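Local coordinates for tumor necrosis factor receptor superfamily member 11B (Mus musculus, PDB 4E4D), which acts as a secreted decoy receptor that captures RANKL and so restrains osteoclast formation and activation, at residues B[23-28]-B[51-56]; B[42-47]-B[57-62]; B[67-72]-B[85-90]; B[99-104]-B[119-124]. All coordinates share one frame; numbering follows the deposited sequence.

Contact 1 (B[23-28]-B[51-56]); sequences CAPGTY and DSWHTS
The far side of the His54 imidazole reaches residues 23-28. Past CB, CG sits between the backbone N and the carbonyl carbon (chi1 63°), which sends the imidazole toward Cys23 O and Thr27 O. CD2 lies 3.2 Å from Cys23 O, and CE1 packs beside Tyr28 CA at 3.8 Å. At the tip, NE2 donates a hydrogen bond of 2.8 Å to Thr27 O, which lies close to the ring plane, although the N-H is bent at 138°. The backbone is tied as well: Cys23 N donates to His54 O at 3.3 Å, and a weak return bond from His54 N to Cys23 O completes a single antiparallel bridge. Ala24 CA sits over one face of the Trp53 six-membered ring in a CH-pi contact, 3.8 Å from the centroid, while Pro25 CD covers the same face. In the type II turn from Ala24 to Thr27, Ala24 O accepts from both Thr27 N and Thr27 OG1 (2.7 Å). The contact joins the first and second cysteine-rich repeats, and another protein chain packs its backbone on His54. The buried imidazole, donating through NE2, is thus fixed in rotation at the junction of the two repeats.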
loop_
_atom_site.group_PDB
_atom_site.type_symbol
_atom_site.label_atom_id
_atom_site.label_comp_id
_atom_site.label_asym_id
_atom_site.label_seq_id
_atom_site.Cartn_x
_atom_site.Cartn_y
_atom_site.Cartn_z
ATOM N N CYS B 23 -38.140 -2.283 -3.748
ATOM C CA CYS B 23 -37.965 -3.333 -4.743
ATOM C C CYS B 23 -37.687 -4.669 -4.070
ATOM O O CYS B 23 -36.888 -4.754 -3.140
ATOM C CB CYS B 23 -36.834 -2.979 -5.710
ATOM S SG CYS B 23 -37.295 -1.753 -6.956
ATOM N N ALA B 24 -38.363 -5.710 -4.545
ATOM C CA ALA B 24 -38.216 -7.043 -3.979
ATOM C C ALA B 24 -36.871 -7.643 -4.367
ATOM O O ALA B 24 -36.220 -7.167 -5.297
ATOM C CB ALA B 24 -39.349 -7.939 -4.455
ATOM N N PRO B 25 -36.447 -8.693 -3.650
ATOM C CA PRO B 25 -35.216 -9.392 -4.020
ATOM C C PRO B 25 -35.300 -9.927 -5.445
ATOM O O PRO B 25 -36.376 -10.328 -5.886
ATOM C CB PRO B 25 -35.152 -10.545 -3.015
ATOM C CG PRO B 25 -35.971 -10.091 -1.858
ATOM C CD PRO B 25 -37.068 -9.264 -2.444
ATOM N N GLY B 26 -34.175 -9.927 -6.152
ATOM C CA GLY B 26 -34.145 -10.355 -7.537
ATOM C C GLY B 26 -34.329 -9.208 -8.511
ATOM O O GLY B 26 -34.252 -9.404 -9.723
ATOM N N THR B 27 -34.572 -8.012 -7.987
ATOM C CA THR B 27 -34.786 -6.841 -8.832
ATOM C C THR B 27 -34.045 -5.629 -8.283
ATOM O O THR B 27 -33.603 -5.628 -7.134
ATOM C CB THR B 27 -36.285 -6.482 -8.934
ATOM O OG1 THR B 27 -36.740 -5.947 -7.685
ATOM C CG2 THR B 27 -37.112 -7.706 -9.290
ATOM N N TYR B 28 -33.913 -4.600 -9.114
ATOM C CA TYR B 28 -33.328 -3.335 -8.690
ATOM C C TYR B 28 -34.262 -2.191 -9.065
ATOM O O TYR B 28 -35.074 -2.319 -9.980
ATOM C CB TYR B 28 -31.957 -3.126 -9.337
ATOM C CG TYR B 28 -32.011 -2.916 -10.834
ATOM C CD1 TYR B 28 -32.136 -1.639 -11.371
ATOM C CD2 TYR B 28 -31.936 -3.991 -11.710
ATOM C CE1 TYR B 28 -32.188 -1.441 -12.739
ATOM C CE2 TYR B 28 -31.987 -3.802 -13.080
ATOM C CZ TYR B 28 -32.113 -2.525 -13.588
ATOM O OH TYR B 28 -32.164 -2.332 -14.949
ATOM N N ASP B 51 -30.824 -9.649 -2.196
ATOM C CA ASP B 51 -31.310 -10.620 -1.219
ATOM C C ASP B 51 -32.158 -10.000 -0.110
ATOM O O ASP B 51 -32.253 -10.554 0.985
ATOM C CB ASP B 51 -30.125 -11.362 -0.596
ATOM C CG ASP B 51 -29.110 -10.422 0.024
ATOM O OD1 ASP B 51 -29.485 -9.279 0.363
ATOM O OD2 ASP B 51 -27.937 -10.825 0.174
ATOM N N SER B 52 -32.775 -8.857 -0.393
ATOM C CA SER B 52 -33.636 -8.198 0.584
ATOM C C SER B 52 -34.387 -7.034 -0.048
ATOM O O SER B 52 -34.093 -6.633 -1.173
ATOM C CB SER B 52 -32.809 -7.690 1.766
ATOM O OG SER B 52 -31.882 -6.702 1.352
ATOM N N TRP B 53 -35.360 -6.498 0.681
ATOM C CA TRP B 53 -36.079 -5.310 0.237
ATOM C C TRP B 53 -35.165 -4.102 0.387
ATOM O O TRP B 53 -34.603 -3.868 1.456
ATOM C CB TRP B 53 -37.361 -5.125 1.048
ATOM C CG TRP B 53 -38.310 -6.276 0.913
ATOM C CD1 TRP B 53 -38.355 -7.396 1.692
ATOM C CD2 TRP B 53 -39.347 -6.425 -0.064
ATOM N NE1 TRP B 53 -39.358 -8.232 1.262
ATOM C CE2 TRP B 53 -39.981 -7.659 0.186
ATOM C CE3 TRP B 53 -39.803 -5.636 -1.124
ATOM C CZ2 TRP B 53 -41.047 -8.120 -0.586
ATOM C CZ3 TRP B 53 -40.859 -6.096 -1.888
ATOM C CH2 TRP B 53 -41.469 -7.326 -1.616
ATOM N N HIS B 54 -35.017 -3.338 -0.688
ATOM C CA HIS B 54 -34.000 -2.299 -0.742
ATOM C C HIS B 54 -34.456 -1.105 -1.571
ATOM O O HIS B 54 -35.573 -1.080 -2.087
ATOM C CB HIS B 54 -32.729 -2.876 -1.357
ATOM C CG HIS B 54 -32.908 -3.339 -2.768
ATOM N ND1 HIS B 54 -32.222 -2.785 -3.825
ATOM C CD2 HIS B 54 -33.713 -4.290 -3.300
ATOM C CE1 HIS B 54 -32.586 -3.380 -4.947
ATOM N NE2 HIS B 54 -33.491 -4.297 -4.655
ATOM N N THR B 55 -33.573 -0.118 -1.694
ATOM C CA THR B 55 -33.843 1.071 -2.493
ATOM C C THR B 55 -32.747 1.307 -3.535
ATOM O O THR B 55 -32.863 2.199 -4.374
ATOM C CB THR B 55 -33.961 2.317 -1.590
ATOM O OG1 THR B 55 -34.914 2.065 -0.551
ATOM C CG2 THR B 55 -34.409 3.534 -2.386
ATOM N N SER B 56 -31.688 0.504 -3.487
ATOM C CA SER B 56 -30.573 0.662 -4.418
ATOM C C SER B 56 -31.037 0.592 -5.866
ATOM O O SER B 56 -31.915 -0.198 -6.213
ATOM C CB SER B 56 -29.502 -0.404 -4.172
ATOM O OG SER B 56 -28.408 -0.238 -5.057
#

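Contact 2 (B[42-47]-B[57-62]); sequences VPCPDH and DECVYC
The Cys44-Cys59 disulfide belongs to the second TNFR cysteine-rich repeat, where it joins the start of the repeat to the segment leading into strand 60-61. Its SG atoms are 2.0 Å apart with a chi3 of -84°. Both sulfurs stand beside their own backbone N, anti to the carbonyl carbon, which directs them toward each other. Pro45 follows the bridge closely, its CD 4.0 Å from Cys59 SG. Such repeats have little regular secondary structure and almost no hydrophobic core, and their disulfides stack like rungs along an elongated receptor; here the next rung, Cys62 to Cys76, begins three residues beyond Cys59. Near that rung the two segments meet again through His47 O, which receives a weak but nearly straight hydrogen bond of 3.4 Å from Cys62 N (177°). The same oxygen lies 3.2 Å from Tyr61 CD1. Tyr61 has its CG anti to the backbone N, which turns the ring toward His47 O. Around the disulfide, Tyr28 of strand 27-31 touches both Pro45 and Cys59, while another protein chain packs against His47 and Tyr61.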
loop_
_atom_site.group_PDB
_atom_site.type_symbol
_atom_site.label_atom_id
_atom_site.label_comp_id
_atom_site.label_asym_id
_atom_site.label_seq_id
_atom_site.Cartn_x
_atom_site.Cartn_y
_atom_site.Cartn_z
ATOM N N VAL B 42 -36.938 -3.757 -11.839
ATOM C CA VAL B 42 -36.516 -4.586 -12.958
ATOM C C VAL B 42 -35.624 -5.719 -12.466
ATOM O O VAL B 42 -34.756 -5.502 -11.622
ATOM C CB VAL B 42 -35.748 -3.743 -13.993
ATOM C CG1 VAL B 42 -35.201 -4.616 -15.114
ATOM C CG2 VAL B 42 -36.648 -2.654 -14.551
ATOM N N PRO B 43 -35.834 -6.938 -12.988
ATOM C CA PRO B 43 -35.014 -8.078 -12.563
ATOM C C PRO B 43 -33.518 -7.806 -12.693
ATOM O O PRO B 43 -33.098 -7.113 -13.621
ATOM C CB PRO B 43 -35.447 -9.203 -13.515
ATOM C CG PRO B 43 -36.190 -8.527 -14.629
ATOM C CD PRO B 43 -36.817 -7.326 -14.012
ATOM N N CYS B 44 -32.730 -8.343 -11.765
ATOM C CA CYS B 44 -31.284 -8.153 -11.782
ATOM C C CYS B 44 -30.686 -8.705 -13.068
ATOM O O CYS B 44 -31.073 -9.780 -13.522
ATOM C CB CYS B 44 -30.637 -8.855 -10.585
ATOM S SG CYS B 44 -30.943 -8.069 -8.989
ATOM N N PRO B 45 -29.735 -7.971 -13.660
ATOM C CA PRO B 45 -29.046 -8.488 -14.846
ATOM C C PRO B 45 -28.218 -9.720 -14.501
ATOM O O PRO B 45 -28.058 -10.041 -13.324
ATOM C CB PRO B 45 -28.142 -7.324 -15.265
ATOM C CG PRO B 45 -27.941 -6.532 -14.024
ATOM C CD PRO B 45 -29.211 -6.659 -13.243
ATOM N N ASP B 46 -27.700 -10.401 -15.517
ATOM C CA ASP B 46 -26.923 -11.615 -15.304
ATOM C C ASP B 46 -25.696 -11.331 -14.439
ATOM O O ASP B 46 -25.104 -10.253 -14.519
ATOM C CB ASP B 46 -26.498 -12.209 -16.648
ATOM C CG ASP B 46 -25.965 -13.621 -16.520
ATOM O OD1 ASP B 46 -26.353 -14.323 -15.561
ATOM O OD2 ASP B 46 -25.162 -14.033 -17.382
ATOM N N HIS B 47 -25.331 -12.303 -13.608
ATOM C CA HIS B 47 -24.161 -12.197 -12.737
ATOM C C HIS B 47 -24.326 -11.112 -11.673
ATOM O O HIS B 47 -23.367 -10.431 -11.315
ATOM C CB HIS B 47 -22.898 -11.939 -13.562
ATOM C CG HIS B 47 -22.654 -12.965 -14.625
ATOM N ND1 HIS B 47 -22.668 -12.662 -15.969
ATOM C CD2 HIS B 47 -22.403 -14.293 -14.540
ATOM C CE1 HIS B 47 -22.428 -13.758 -16.667
ATOM N NE2 HIS B 47 -22.265 -14.762 -15.823
ATOM N N ASP B 57 -30.433 1.421 -6.711
ATOM C CA ASP B 57 -30.760 1.439 -8.130
ATOM C C ASP B 57 -29.829 0.521 -8.917
ATOM O O ASP B 57 -29.776 0.584 -10.144
ATOM C CB ASP B 57 -30.671 2.864 -8.680
ATOM C CG ASP B 57 -29.263 3.423 -8.622
ATOM O OD1 ASP B 57 -28.509 3.053 -7.696
ATOM O OD2 ASP B 57 -28.907 4.234 -9.505
ATOM N N GLU B 58 -29.095 -0.330 -8.208
ATOM C CA GLU B 58 -28.176 -1.255 -8.857
ATOM C C GLU B 58 -28.054 -2.546 -8.055
ATOM O O GLU B 58 -28.040 -2.524 -6.825
ATOM C CB GLU B 58 -26.805 -0.599 -9.024
ATOM C CG GLU B 58 -25.906 -1.294 -10.030
ATOM C CD GLU B 58 -24.801 -0.393 -10.545
ATOM O OE1 GLU B 58 -24.020 -0.845 -11.408
ATOM O OE2 GLU B 58 -24.716 0.769 -10.090
ATOM N N CYS B 59 -27.975 -3.673 -8.757
ATOM C CA CYS B 59 -27.846 -4.974 -8.110
ATOM C C CYS B 59 -26.423 -5.212 -7.612
ATOM O O CYS B 59 -25.479 -4.558 -8.056
ATOM C CB CYS B 59 -28.251 -6.096 -9.069
ATOM S SG CYS B 59 -30.035 -6.274 -9.309
ATOM N N VAL B 60 -26.279 -6.156 -6.689
ATOM C CA VAL B 60 -24.979 -6.491 -6.121
ATOM C C VAL B 60 -24.291 -7.561 -6.960
ATOM O O VAL B 60 -24.885 -8.587 -7.285
ATOM C CB VAL B 60 -25.116 -7.000 -4.674
ATOM C CG1 VAL B 60 -23.747 -7.260 -4.069
ATOM C CG2 VAL B 60 -25.892 -5.997 -3.832
ATOM N N TYR B 61 -23.032 -7.313 -7.302
ATOM C CA TYR B 61 -22.268 -8.225 -8.146
ATOM C C TYR B 61 -21.960 -9.531 -7.422
ATOM O O TYR B 61 -21.606 -9.529 -6.242
ATOM C CB TYR B 61 -20.966 -7.554 -8.583
ATOM C CG TYR B 61 -20.180 -8.328 -9.614
ATOM C CD1 TYR B 61 -20.748 -8.675 -10.830
ATOM C CD2 TYR B 61 -18.861 -8.691 -9.382
ATOM C CE1 TYR B 61 -20.031 -9.374 -11.780
ATOM C CE2 TYR B 61 -18.135 -9.389 -10.327
ATOM C CZ TYR B 61 -18.725 -9.727 -11.523
ATOM O OH TYR B 61 -18.006 -10.422 -12.466
ATOM N N CYS B 62 -22.101 -10.645 -8.132
ATOM C CA CYS B 62 -21.775 -11.949 -7.572
ATOM C C CYS B 62 -20.266 -12.118 -7.491
ATOM O O CYS B 62 -19.572 -12.121 -8.508
ATOM C CB CYS B 62 -22.390 -13.066 -8.414
ATOM S SG CYS B 62 -24.194 -13.126 -8.321
#

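Contact 3 (B[67-72]-B[85-90]); sequences KELQSV and ECEEGR
Leu69 makes the broadest side-chain contact, its two methyl branches meeting different partners. CD1 lies over one face of the Arg90 guanidinium, 3.1 Å from NE and offset toward the rim, whereas CD2 approaches Glu87 OE2 at 3.7 Å. The carboxylate of Glu87 also runs past Leu69 CB, and its OE1 forms a long salt bridge with Arg90 NE. Beside them Gln70 extends along Cys86, bringing NE2 to 3.6 Å from its SG. These side chains cluster at the end of the beta hairpin of strands 70-74 and 83-86, which spans the boundary between the second and third cysteine-rich repeats. Ser71 and Glu85 are a hydrogen-bonded pair, with Ser71 N donating to Glu85 O at 2.7 Å and Glu85 N to Ser71 O at 2.9 Å. Gln70 and Cys86 form a non-hydrogen-bonded pair, their side chains sharing one face of the hairpin, and Glu87 N adds a 3.0 Å bond to Leu69 O. Further out, the type I turn from Lys67 to Gln70 is spanned by a hydrogen bond of 2.9 Å from Lys67 N to Gln70 OE1, which helps place the amide near Cys86 SG. Cys86 is disulfide-bonded to Cys97, whose carbonyl takes a hydrogen bond from Arg90 NH1. Arg90 NH2 forms a salt bridge with an acidic side chain of another protein's chain.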
loop_
_atom_site.group_PDB
_atom_site.type_symbol
_atom_site.label_atom_id
_atom_site.label_comp_id
_atom_site.label_asym_id
_atom_site.label_seq_id
_atom_site.Cartn_x
_atom_site.Cartn_y
_atom_site.Cartn_z
ATOM N N LYS B 67 -12.001 -20.141 -4.760
ATOM C CA LYS B 67 -10.559 -20.371 -4.714
ATOM C C LYS B 67 -10.180 -21.763 -5.231
ATOM O O LYS B 67 -11.030 -22.508 -5.716
ATOM C CB LYS B 67 -10.036 -20.168 -3.288
ATOM C CG LYS B 67 -9.977 -18.712 -2.841
ATOM C CD LYS B 67 -11.340 -18.190 -2.419
ATOM C CE LYS B 67 -11.241 -16.791 -1.831
ATOM N NZ LYS B 67 -10.839 -15.777 -2.847
ATOM N N GLU B 68 -8.899 -22.104 -5.114
ATOM C CA GLU B 68 -8.354 -23.328 -5.703
ATOM C C GLU B 68 -8.997 -24.599 -5.156
ATOM O O GLU B 68 -9.491 -25.431 -5.919
ATOM C CB GLU B 68 -6.840 -23.398 -5.481
ATOM C CG GLU B 68 -6.043 -22.329 -6.216
ATOM C CD GLU B 68 -6.137 -20.966 -5.560
ATOM O OE1 GLU B 68 -6.096 -20.899 -4.313
ATOM O OE2 GLU B 68 -6.257 -19.961 -6.291
ATOM N N LEU B 69 -8.973 -24.756 -3.837
ATOM C CA LEU B 69 -9.491 -25.966 -3.209
ATOM C C LEU B 69 -10.908 -25.753 -2.691
ATOM O O LEU B 69 -11.270 -26.246 -1.622
ATOM C CB LEU B 69 -8.577 -26.405 -2.064
ATOM C CG LEU B 69 -7.095 -26.555 -2.415
ATOM C CD1 LEU B 69 -6.349 -27.223 -1.272
ATOM C CD2 LEU B 69 -6.914 -27.337 -3.707
ATOM N N GLN B 70 -11.706 -25.014 -3.456
ATOM C CA GLN B 70 -13.091 -24.753 -3.089
ATOM C C GLN B 70 -14.051 -25.302 -4.134
ATOM O O GLN B 70 -13.687 -25.489 -5.294
ATOM C CB GLN B 70 -13.328 -23.250 -2.917
ATOM C CG GLN B 70 -12.836 -22.688 -1.597
ATOM C CD GLN B 70 -13.309 -21.267 -1.357
ATOM O OE1 GLN B 70 -13.452 -20.481 -2.294
ATOM N NE2 GLN B 70 -13.564 -20.934 -0.099
ATOM N N SER B 71 -15.280 -25.562 -3.705
ATOM C CA SER B 71 -16.340 -25.982 -4.607
ATOM C C SER B 71 -17.482 -24.980 -4.530
ATOM O O SER B 71 -17.595 -24.230 -3.561
ATOM C CB SER B 71 -16.849 -27.370 -4.221
ATOM O OG SER B 71 -17.510 -27.334 -2.970
ATOM N N VAL B 72 -18.327 -24.968 -5.554
ATOM C CA VAL B 72 -19.512 -24.121 -5.549
ATOM C C VAL B 72 -20.668 -24.859 -4.885
ATOM O O VAL B 72 -21.283 -25.735 -5.492
ATOM C CB VAL B 72 -19.925 -23.718 -6.976
ATOM C CG1 VAL B 72 -21.192 -22.872 -6.947
ATOM C CG2 VAL B 72 -18.797 -22.969 -7.667
ATOM N N GLU B 85 -17.291 -23.262 -0.813
ATOM C CA GLU B 85 -16.933 -24.055 0.357
ATOM C C GLU B 85 -15.620 -24.791 0.109
ATOM O O GLU B 85 -15.366 -25.260 -0.999
ATOM C CB GLU B 85 -18.042 -25.060 0.671
ATOM C CG GLU B 85 -17.804 -25.883 1.927
ATOM C CD GLU B 85 -18.876 -26.936 2.144
ATOM O OE1 GLU B 85 -19.777 -27.054 1.287
ATOM O OE2 GLU B 85 -18.818 -27.647 3.170
ATOM N N CYS B 86 -14.791 -24.894 1.143
ATOM C CA CYS B 86 -13.497 -25.559 1.021
ATOM C C CYS B 86 -13.637 -27.075 1.063
ATOM O O CYS B 86 -14.630 -27.608 1.557
ATOM C CB CYS B 86 -12.552 -25.100 2.133
ATOM S SG CYS B 86 -11.864 -23.442 1.897
ATOM N N GLU B 87 -12.626 -27.764 0.542
ATOM C CA GLU B 87 -12.604 -29.220 0.537
ATOM C C GLU B 87 -12.711 -29.776 1.947
ATOM O O GLU B 87 -12.679 -29.032 2.926
ATOM C CB GLU B 87 -11.313 -29.735 -0.100
ATOM C CG GLU B 87 -11.217 -29.509 -1.593
ATOM C CD GLU B 87 -9.876 -29.936 -2.157
ATOM O OE1 GLU B 87 -9.026 -30.411 -1.372
ATOM O OE2 GLU B 87 -9.670 -29.792 -3.381
ATOM N N GLU B 88 -12.826 -31.096 2.041
ATOM C CA GLU B 88 -12.901 -31.767 3.326
ATOM C C GLU B 88 -11.523 -31.765 3.975
ATOM O O GLU B 88 -10.524 -32.091 3.334
ATOM C CB GLU B 88 -13.410 -33.200 3.152
ATOM C CG GLU B 88 -14.894 -33.296 2.806
ATOM C CD GLU B 88 -15.270 -32.504 1.561
ATOM O OE1 GLU B 88 -14.376 -32.214 0.738
ATOM O OE2 GLU B 88 -16.464 -32.166 1.408
ATOM N N GLY B 89 -11.473 -31.378 5.245
ATOM C CA GLY B 89 -10.222 -31.325 5.975
ATOM C C GLY B 89 -9.543 -29.972 5.888
ATOM O O GLY B 89 -8.403 -29.817 6.326
ATOM N N ARG B 90 -10.239 -28.988 5.326
ATOM C CA ARG B 90 -9.683 -27.647 5.177
ATOM C C ARG B 90 -10.674 -26.579 5.626
ATOM O O ARG B 90 -11.866 -26.844 5.778
ATOM C CB ARG B 90 -9.281 -27.396 3.723
ATOM C CG ARG B 90 -8.195 -28.322 3.216
ATOM C CD ARG B 90 -7.846 -28.035 1.767
ATOM N NE ARG B 90 -6.759 -28.888 1.295
ATOM C CZ ARG B 90 -5.466 -28.637 1.483
ATOM N NH1 ARG B 90 -5.076 -27.549 2.135
ATOM N NH2 ARG B 90 -4.557 -29.481 1.017
#

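Contact 4 (B[99-104]-B[119-124]); sequences KHRSCP and TVCKKC
The His100 imidazole meets Thr119 CG2 obliquely: the methyl lies 3.7 Å from His100 CG and 3.5 Å from His100 CB, and the two side chains cross at about a right angle. The modelled Arg101 guanidinium has the backbone carbonyl of Thr119 at its edge, near its plane, but the separation there is too short to be trusted and the placement is doubtful. Thr119 meets both residues: its CG2 packs on His100, while OG1, set between the backbone N and the carbonyl carbon (chi1 51°), donates a weak hydrogen bond to Arg101 O at 3.2 Å and also lies 3.6 Å from Arg101 CB. Within the third cysteine-rich repeat this pairing precedes the Cys103-Cys121 disulfide, which ties the loop after strand 96-99 to the weakly bonded strand at about 120-123. The SG atoms are 2.0 Å apart with a chi3 of -103°, and both sulfurs stand beside their own backbone N. Arg101 CD passes 4.2 Å from Cys121 SG. Val109 of strand 107-111 touches both cysteines of the disulfide. Outside the two segments, Asn118 OD1 accepts a hydrogen bond from Arg101 N, and Asn118 also touches the His100 side chain.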
loop_
_atom_site.group_PDB
_atom_site.type_symbol
_atom_site.label_atom_id
_atom_site.label_comp_id
_atom_site.label_asym_id
_atom_site.label_seq_id
_atom_site.Cartn_x
_atom_site.Cartn_y
_atom_site.Cartn_z
ATOM N N LYS B 99 -5.166 -26.605 5.774
ATOM C CA LYS B 99 -5.540 -27.824 6.478
ATOM C C LYS B 99 -5.804 -27.512 7.944
ATOM O O LYS B 99 -5.255 -26.553 8.490
ATOM C CB LYS B 99 -4.425 -28.864 6.376
ATOM C CG LYS B 99 -4.055 -29.263 4.959
ATOM C CD LYS B 99 -2.920 -30.277 4.971
ATOM C CE LYS B 99 -2.463 -30.640 3.570
ATOM N NZ LYS B 99 -1.342 -31.626 3.600
ATOM N N HIS B 100 -6.641 -28.322 8.583
ATOM C CA HIS B 100 -6.933 -28.142 9.998
ATOM C C HIS B 100 -5.699 -28.439 10.844
ATOM O O HIS B 100 -4.904 -29.320 10.513
ATOM C CB HIS B 100 -8.089 -29.044 10.429
ATOM C CG HIS B 100 -9.392 -28.712 9.771
ATOM N ND1 HIS B 100 -9.990 -29.539 8.846
ATOM C CD2 HIS B 100 -10.210 -27.640 9.902
ATOM C CE1 HIS B 100 -11.122 -28.994 8.437
ATOM N NE2 HIS B 100 -11.278 -27.841 9.062
ATOM N N ARG B 101 -5.545 -27.698 11.937
ATOM C CA ARG B 101 -4.398 -27.853 12.825
ATOM C C ARG B 101 -4.223 -29.310 13.236
ATOM O O ARG B 101 -5.197 -30.058 13.334
ATOM C CB ARG B 101 -4.575 -26.983 14.071
ATOM C CG ARG B 101 -3.389 -27.008 15.023
ATOM C CD ARG B 101 -3.649 -26.185 16.278
ATOM N NE ARG B 101 -3.911 -24.777 15.977
ATOM C CZ ARG B 101 -5.119 -24.249 15.791
ATOM N NH1 ARG B 101 -6.212 -24.998 15.869
ATOM N NH2 ARG B 101 -5.237 -22.956 15.525
ATOM N N SER B 102 -2.976 -29.705 13.476
ATOM C CA SER B 102 -2.667 -31.064 13.907
ATOM C C SER B 102 -2.070 -31.058 15.309
ATOM O O SER B 102 -0.952 -30.588 15.515
ATOM C CB SER B 102 -1.694 -31.724 12.928
ATOM O OG SER B 102 -2.248 -31.785 11.626
ATOM N N CYS B 103 -2.822 -31.584 16.270
ATOM C CA CYS B 103 -2.374 -31.633 17.656
ATOM C C CYS B 103 -1.070 -32.418 17.779
ATOM O O CYS B 103 -0.977 -33.547 17.298
ATOM C CB CYS B 103 -3.447 -32.274 18.540
ATOM S SG CYS B 103 -5.004 -31.356 18.608
ATOM N N PRO B 104 -0.058 -31.824 18.433
ATOM C CA PRO B 104 1.244 -32.479 18.607
ATOM C C PRO B 104 1.177 -33.651 19.581
ATOM O O PRO B 104 0.127 -33.882 20.183
ATOM C CB PRO B 104 2.119 -31.363 19.183
ATOM C CG PRO B 104 1.167 -30.469 19.889
ATOM C CD PRO B 104 -0.097 -30.499 19.078
ATOM N N THR B 119 -9.676 -26.407 13.668
ATOM C CA THR B 119 -9.879 -27.350 14.763
ATOM C C THR B 119 -9.310 -26.814 16.072
ATOM O O THR B 119 -8.245 -26.197 16.091
ATOM C CB THR B 119 -9.228 -28.714 14.464
ATOM O OG1 THR B 119 -7.863 -28.521 14.069
ATOM C CG2 THR B 119 -9.978 -29.434 13.357
ATOM N N VAL B 120 -10.029 -27.058 17.162
ATOM C CA VAL B 120 -9.589 -26.633 18.486
ATOM C C VAL B 120 -8.974 -27.807 19.238
ATOM O O VAL B 120 -9.614 -28.843 19.418
ATOM C CB VAL B 120 -10.761 -26.071 19.312
ATOM C CG1 VAL B 120 -10.274 -25.603 20.676
ATOM C CG2 VAL B 120 -11.443 -24.935 18.563
ATOM N N CYS B 121 -7.730 -27.640 19.673
ATOM C CA CYS B 121 -7.035 -28.678 20.425
ATOM C C CYS B 121 -7.011 -28.335 21.909
ATOM O O CYS B 121 -7.323 -27.211 22.302
ATOM C CB CYS B 121 -5.607 -28.850 19.907
ATOM S SG CYS B 121 -5.498 -29.429 18.196
ATOM N N LYS B 122 -6.639 -29.312 22.728
ATOM C CA LYS B 122 -6.573 -29.120 24.171
ATOM C C LYS B 122 -5.870 -30.303 24.825
ATOM O O LYS B 122 -5.986 -31.437 24.363
ATOM C CB LYS B 122 -7.980 -28.962 24.750
ATOM C CG LYS B 122 -8.011 -28.783 26.258
ATOM C CD LYS B 122 -9.435 -28.661 26.776
ATOM C CE LYS B 122 -9.469 -28.486 28.286
ATOM N NZ LYS B 122 -8.918 -29.666 29.009
ATOM N N LYS B 123 -5.140 -30.032 25.903
ATOM C CA LYS B 123 -4.419 -31.079 26.616
ATOM C C LYS B 123 -5.390 -32.039 27.295
ATOM O O LYS B 123 -6.471 -31.641 27.731
ATOM C CB LYS B 123 -3.473 -30.469 27.650
ATOM C CG LYS B 123 -2.364 -29.616 27.048
ATOM C CD LYS B 123 -1.424 -29.071 28.116
ATOM C CE LYS B 123 -0.671 -30.181 28.841
ATOM N NZ LYS B 123 0.229 -30.954 27.938
ATOM N N CYS B 124 -4.995 -33.304 27.382
ATOM C CA CYS B 124 -5.842 -34.336 27.965
ATOM C C CYS B 124 -5.800 -34.272 29.487
ATOM O O CYS B 124 -4.813 -33.816 30.064
ATOM C CB CYS B 124 -5.384 -35.718 27.497
ATOM S SG CYS B 124 -5.059 -35.842 25.721
#

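From the N terminus, contact 1 closes first, carrying residues 51-56 of the second cysteine-rich repeat back onto 23-28 of the first. Contact 2 opens inside that loop, at 42-47, and closes beyond it at 57-62, so the two cross; strands 27-31 and 40-43 pair between them through a probable bond from Tyr28 N to Val42 O, and a further probable bond just beyond their ends runs from Cys44 N to Gly26 O. Contacts 3 and 4 follow in series. Contact 3, its centre about 26 Å from that of contact 2, joins the second repeat to the third, while contact 4 closes a loop within the third. Gly89 and His100 link these last two through a probable backbone hydrogen bond.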